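Local coordinates for disulfide bond protein A (Staphylococcus aureus, PDB 3BCI) that probably acts as a thiol:disulfide oxidoreductase of the thioredoxin family, exchanging disulfides with proteins that fold outside the cytoplasm, at residues K12-V17 and E48-N53; Y18-C23 and K59-G64. One frame throughout, in Å; residues are numbered along the deposited sequence. Where two conformers were deposited one is given.

Contact 1 of 2, residues K12-V17 and E48-N53; sequences KPLVVV and EYQFVN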
# COMPACT_ATOMS: atom_id res chain seq x y z
N LYS A 12 -19.43 0.97 5.41
CA LYS A 12 -19.18 1.08 3.99
C LYS A 12 -18.30 -0.07 3.49
O LYS A 12 -17.59 -0.69 4.27
CB LYS A 12 -18.52 2.42 3.67
CG LYS A 12 -17.38 2.78 4.59
CD LYS A 12 -17.53 4.23 5.00
CE LYS A 12 -16.19 4.91 5.15
NZ LYS A 12 -16.37 6.32 5.59
N PRO A 13 -18.36 -0.35 2.19
CA PRO A 13 -17.56 -1.43 1.59
C PRO A 13 -16.08 -1.34 2.00
O PRO A 13 -15.52 -0.25 2.12
CB PRO A 13 -17.74 -1.19 0.09
CG PRO A 13 -19.13 -0.62 -0.00
CD PRO A 13 -19.18 0.34 1.17
N LEU A 14 -15.46 -2.49 2.24
CA LEU A 14 -14.04 -2.50 2.56
C LEU A 14 -13.31 -3.11 1.36
O LEU A 14 -13.56 -4.25 0.98
CB LEU A 14 -13.76 -3.36 3.79
CG LEU A 14 -12.30 -3.80 3.93
CD1 LEU A 14 -11.41 -2.63 4.35
CD2 LEU A 14 -12.21 -4.92 4.96
N VAL A 15 -12.43 -2.33 0.75
CA VAL A 15 -11.67 -2.81 -0.40
C VAL A 15 -10.25 -3.14 0.06
O VAL A 15 -9.53 -2.28 0.56
CB VAL A 15 -11.60 -1.75 -1.52
CG1 VAL A 15 -10.77 -2.28 -2.69
CG2 VAL A 15 -13.02 -1.40 -1.98
N VAL A 16 -9.85 -4.40 -0.11
CA VAL A 16 -8.52 -4.84 0.30
C VAL A 16 -7.71 -5.30 -0.90
O VAL A 16 -8.17 -6.11 -1.72
CB VAL A 16 -8.59 -6.02 1.30
CG1 VAL A 16 -7.17 -6.40 1.74
CG2 VAL A 16 -9.44 -5.65 2.50
N VAL A 17 -6.50 -4.77 -1.01
CA VAL A 17 -5.60 -5.15 -2.10
C VAL A 17 -4.35 -5.75 -1.45
O VAL A 17 -3.74 -5.12 -0.58
CB VAL A 17 -5.19 -3.93 -2.96
CG1 VAL A 17 -4.04 -4.31 -3.92
CG2 VAL A 17 -6.39 -3.44 -3.77
N GLU A 48 -13.64 1.95 2.44
CA GLU A 48 -12.43 1.94 3.25
C GLU A 48 -11.45 1.17 2.37
O GLU A 48 -11.81 0.12 1.83
CB GLU A 48 -12.65 1.18 4.56
CG GLU A 48 -13.70 1.80 5.46
CD GLU A 48 -13.16 2.98 6.26
OE1 GLU A 48 -12.29 3.71 5.73
OE2 GLU A 48 -13.63 3.18 7.40
N TYR A 49 -10.25 1.71 2.20
CA TYR A 49 -9.24 1.04 1.39
C TYR A 49 -8.13 0.55 2.30
O TYR A 49 -7.70 1.26 3.22
CB TYR A 49 -8.65 2.01 0.35
CG TYR A 49 -7.41 1.49 -0.34
CD1 TYR A 49 -7.46 0.37 -1.18
CD2 TYR A 49 -6.17 2.10 -0.13
CE1 TYR A 49 -6.30 -0.12 -1.80
CE2 TYR A 49 -5.01 1.62 -0.73
CZ TYR A 49 -5.08 0.51 -1.56
OH TYR A 49 -3.93 0.05 -2.17
N GLN A 50 -7.68 -0.68 2.06
CA GLN A 50 -6.60 -1.25 2.85
C GLN A 50 -5.63 -1.99 1.95
O GLN A 50 -6.03 -2.81 1.13
CB GLN A 50 -7.13 -2.22 3.91
CG GLN A 50 -6.03 -3.00 4.64
CD GLN A 50 -6.54 -3.86 5.79
OE1 GLN A 50 -7.71 -4.24 5.82
NE2 GLN A 50 -5.65 -4.18 6.73
N PHE A 51 -4.35 -1.67 2.09
CA PHE A 51 -3.30 -2.32 1.31
C PHE A 51 -2.58 -3.25 2.28
O PHE A 51 -2.10 -2.80 3.33
CB PHE A 51 -2.33 -1.28 0.75
CG PHE A 51 -1.21 -1.87 -0.07
CD1 PHE A 51 -1.47 -2.48 -1.29
CD2 PHE A 51 0.11 -1.82 0.39
CE1 PHE A 51 -0.44 -3.04 -2.04
CE2 PHE A 51 1.15 -2.38 -0.35
CZ PHE A 51 0.87 -2.99 -1.57
N VAL A 52 -2.53 -4.53 1.96
CA VAL A 52 -1.85 -5.50 2.81
C VAL A 52 -0.60 -5.94 2.06
O VAL A 52 -0.69 -6.61 1.03
CB VAL A 52 -2.74 -6.74 3.11
CG1 VAL A 52 -2.00 -7.70 4.02
CG2 VAL A 52 -4.05 -6.30 3.76
N ASN A 53 0.55 -5.57 2.60
CA ASN A 53 1.85 -5.86 1.98
C ASN A 53 2.44 -7.18 2.47
O ASN A 53 2.82 -7.30 3.63
CB ASN A 53 2.81 -4.72 2.30
CG ASN A 53 4.02 -4.70 1.40
OD1 ASN A 53 4.56 -5.75 1.03
ND2 ASN A 53 4.48 -3.50 1.05
O HOH W 1 -13.24 6.76 4.76
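V17 touches two aromatic rings of the neighbouring strand, one with each methyl. Its CG2 meets the ring of Y49 at the edge, near the ring plane, 3.9 Å from CE1, while its CG1 lies 4.1 Å from CD1 of F51. The two methyls part in this way because CG1 stands anti to the backbone N (chi1 169°) and CG2 anti to the carbonyl carbon. V15, V17, Y49 and F51 share one face of the sheet; helices 24-42 and 79-88 cover it, and the hydroxyl of Y49 reaches Q83 on the latter, so a large ring with one polar end suits the place. On the other face V16 CG1 packs 3.7 Å from V52 CG2, next to helix 130-144, which touches V52. Branched valines fit here, since they favour extended backbone and fill the space close to the sheet.

Five backbone hydrogen bonds join 12-17 to 48-53. E48 brackets its partner, giving its N to P13 O and taking V15 N on its O at 2.7 Å; Q50 does the same between V15 O and V17 N, and V52 N bonds V17 O. P13, which has no N-H to offer, can still serve as acceptor where the strand begins.

Farther out, the methyl CD1 of L14 lies 4.0 Å from E48 CB. At the solvent-facing end the aliphatic part of K12 runs against E48, with K12 CE 3.8 Å from E48 CD. The charges stay beyond salt-bridge range, K12 NZ being 4.5 Å from E48 OE2, and a water joins K12 NZ to E48 OE1 by weak bonds. Parallel strands 14-19 and 48-53, linked through helix 24-42, form the beta-alpha-beta unit characteristic of the thioredoxin fold.

Contact 2 of 2, residues Y18-C23 and K59-G64; sequences YGDYKC and KDSIVG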
# COMPACT_ATOMS: atom_id res chain seq x y z
N TYR A 18 -4.02 -6.96 -1.86
CA TYR A 18 -2.84 -7.66 -1.35
C TYR A 18 -1.72 -7.51 -2.36
O TYR A 18 -1.93 -7.69 -3.55
CB TYR A 18 -3.16 -9.15 -1.16
CG TYR A 18 -4.10 -9.44 -0.02
CD1 TYR A 18 -3.63 -9.59 1.28
CD2 TYR A 18 -5.47 -9.58 -0.25
CE1 TYR A 18 -4.49 -9.89 2.33
CE2 TYR A 18 -6.35 -9.88 0.79
CZ TYR A 18 -5.85 -10.03 2.08
OH TYR A 18 -6.70 -10.37 3.10
N GLY A 19 -0.53 -7.17 -1.88
CA GLY A 19 0.59 -7.00 -2.79
C GLY A 19 1.93 -6.76 -2.14
O GLY A 19 2.16 -7.11 -0.98
N ASP A 20 2.83 -6.14 -2.90
CA ASP A 20 4.18 -5.83 -2.45
C ASP A 20 4.67 -4.72 -3.37
O ASP A 20 4.44 -4.77 -4.57
CB ASP A 20 5.07 -7.07 -2.59
CG ASP A 20 6.45 -6.88 -1.96
OD1 ASP A 20 7.05 -5.80 -2.16
OD2 ASP A 20 6.93 -7.81 -1.28
N TYR A 21 5.33 -3.71 -2.81
CA TYR A 21 5.83 -2.60 -3.61
C TYR A 21 6.86 -3.04 -4.65
O TYR A 21 7.11 -2.33 -5.62
CB TYR A 21 6.43 -1.51 -2.72
CG TYR A 21 5.40 -0.68 -1.99
CD1 TYR A 21 4.52 0.13 -2.70
CD2 TYR A 21 5.30 -0.72 -0.60
CE1 TYR A 21 3.55 0.87 -2.04
CE2 TYR A 21 4.32 0.03 0.07
CZ TYR A 21 3.45 0.82 -0.67
OH TYR A 21 2.48 1.56 -0.03
N LYS A 22 7.46 -4.21 -4.45
CA LYS A 22 8.47 -4.73 -5.37
C LYS A 22 7.87 -5.62 -6.45
O LYS A 22 8.57 -6.08 -7.35
CB LYS A 22 9.52 -5.54 -4.60
CG LYS A 22 10.30 -4.74 -3.58
CD LYS A 22 11.47 -5.53 -3.00
CE LYS A 22 12.59 -5.71 -4.01
NZ LYS A 22 13.68 -6.57 -3.46
N CYS A 23 6.57 -5.85 -6.34
CA CYS A 23 5.88 -6.68 -7.31
C CYS A 23 5.45 -5.93 -8.57
O CYS A 23 4.69 -4.96 -8.52
CB CYS A 23 4.67 -7.33 -6.65
SG CYS A 23 3.65 -8.28 -7.75
N LYS A 59 14.57 -8.69 1.51
CA LYS A 59 14.69 -8.12 2.85
C LYS A 59 14.33 -6.64 2.91
O LYS A 59 14.05 -6.13 3.99
CB LYS A 59 16.11 -8.33 3.39
CG LYS A 59 17.20 -7.83 2.46
CD LYS A 59 18.60 -8.11 3.00
CE LYS A 59 19.06 -7.08 4.04
NZ LYS A 59 18.51 -7.31 5.40
N ASP A 60 14.32 -5.97 1.77
CA ASP A 60 13.98 -4.55 1.75
C ASP A 60 12.47 -4.33 1.60
O ASP A 60 11.98 -3.22 1.79
CB ASP A 60 14.73 -3.85 0.62
CG ASP A 60 14.44 -4.44 -0.75
OD1 ASP A 60 14.48 -5.68 -0.89
OD2 ASP A 60 14.17 -3.66 -1.68
N SER A 61 11.73 -5.39 1.27
CA SER A 61 10.28 -5.30 1.11
C SER A 61 9.62 -4.82 2.39
O SER A 61 8.76 -3.94 2.37
CB SER A 61 9.68 -6.66 0.73
OG SER A 61 9.74 -6.88 -0.67
N ILE A 62 10.01 -5.42 3.51
CA ILE A 62 9.45 -5.07 4.81
C ILE A 62 9.79 -3.64 5.21
O ILE A 62 9.01 -2.98 5.91
CB ILE A 62 9.95 -6.06 5.90
CG1 ILE A 62 9.12 -5.91 7.18
CG2 ILE A 62 11.43 -5.80 6.20
CD1 ILE A 62 7.66 -6.33 7.01
N VAL A 63 10.95 -3.16 4.78
CA VAL A 63 11.37 -1.81 5.12
C VAL A 63 10.44 -0.83 4.39
O VAL A 63 9.98 0.15 4.97
CB VAL A 63 12.83 -1.53 4.69
CG1 VAL A 63 13.22 -0.11 5.07
CG2 VAL A 63 13.78 -2.51 5.38
N GLY A 64 10.17 -1.12 3.12
CA GLY A 64 9.29 -0.28 2.35
C GLY A 64 7.90 -0.29 2.97
O GLY A 64 7.22 0.74 3.02
O HOH W 2 7.26 -3.72 -0.07
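K22 reaches D60 because its chain leaves the backbone with CG anti to the carbonyl carbon, stays extended through chi2, and then turns at chi3 (71°), carrying NZ to the carboxylate. D60 comes to meet it with CG set between its own N and carbonyl carbon (chi1 59°), and the two side chains cross at about a right angle. The salt bridge is 2.8 Å from NZ to OD1, which uses its syn lone pair. K22 NZ also lies in hydrogen-bonding reach of L57 O, E93 O and K95 O, so that four acceptors share its three hydrogens around a buried charge; a long, flexible lysine is apt for gathering them.

D20 binds the start of helix 61-74 by a second route. S61 OG donates to the syn lone pair of D20 OD2 at 3.0 Å, and D20 OD2 also takes the backbone N of F56. A water gives one hydrogen to D20 OD1 and the other to S61 O.

D20 and K22 belong to the turn that leads from strand 14-19 into the CxxC site, the redox-active motif of thioredoxin-family oxidoreductases. C23, which pairs with C26 in the disulfide seen for this protein, stands at the N-cap of the next helix. D20 OD1 accepts from K22 N, 2.8 Å away, in an Asx turn, the donor lying 31° out of the carboxylate plane, and C23 N bonds D20 O to complete a type I turn. Aspartate suits this position because OD1 serves the turn and, through the water, S61 O, while OD2 takes S61 OG.

Y21 CE2 lies 4.2 Å from G64 O, which stands obliquely to the Y21 ring; the tyrosine's hydroxyl goes on to bond S68 and Q83.

Overall arrangement
From the N terminus, the chain runs through strand 14-19, passes the turn at 20-23 into helix 24-42, and returns along strand 48-53, where contact 1 closes its loop of 30 residues. It then enters helix 61-74, whose start meets the turn and closes contact 2 over 35 residues. The segments alternate along the chain, so the two loops cross instead of nesting. Their centres are about 17 Å apart, yet they touch: V52 O probably accepts a hydrogen bond from G19 N at 3.0 Å, and N53 packs against Y21. Contact 1 joins neighbouring strands of the thioredoxin sheet, while contact 2 ties the turn before the CxxC helix to helix 61-74.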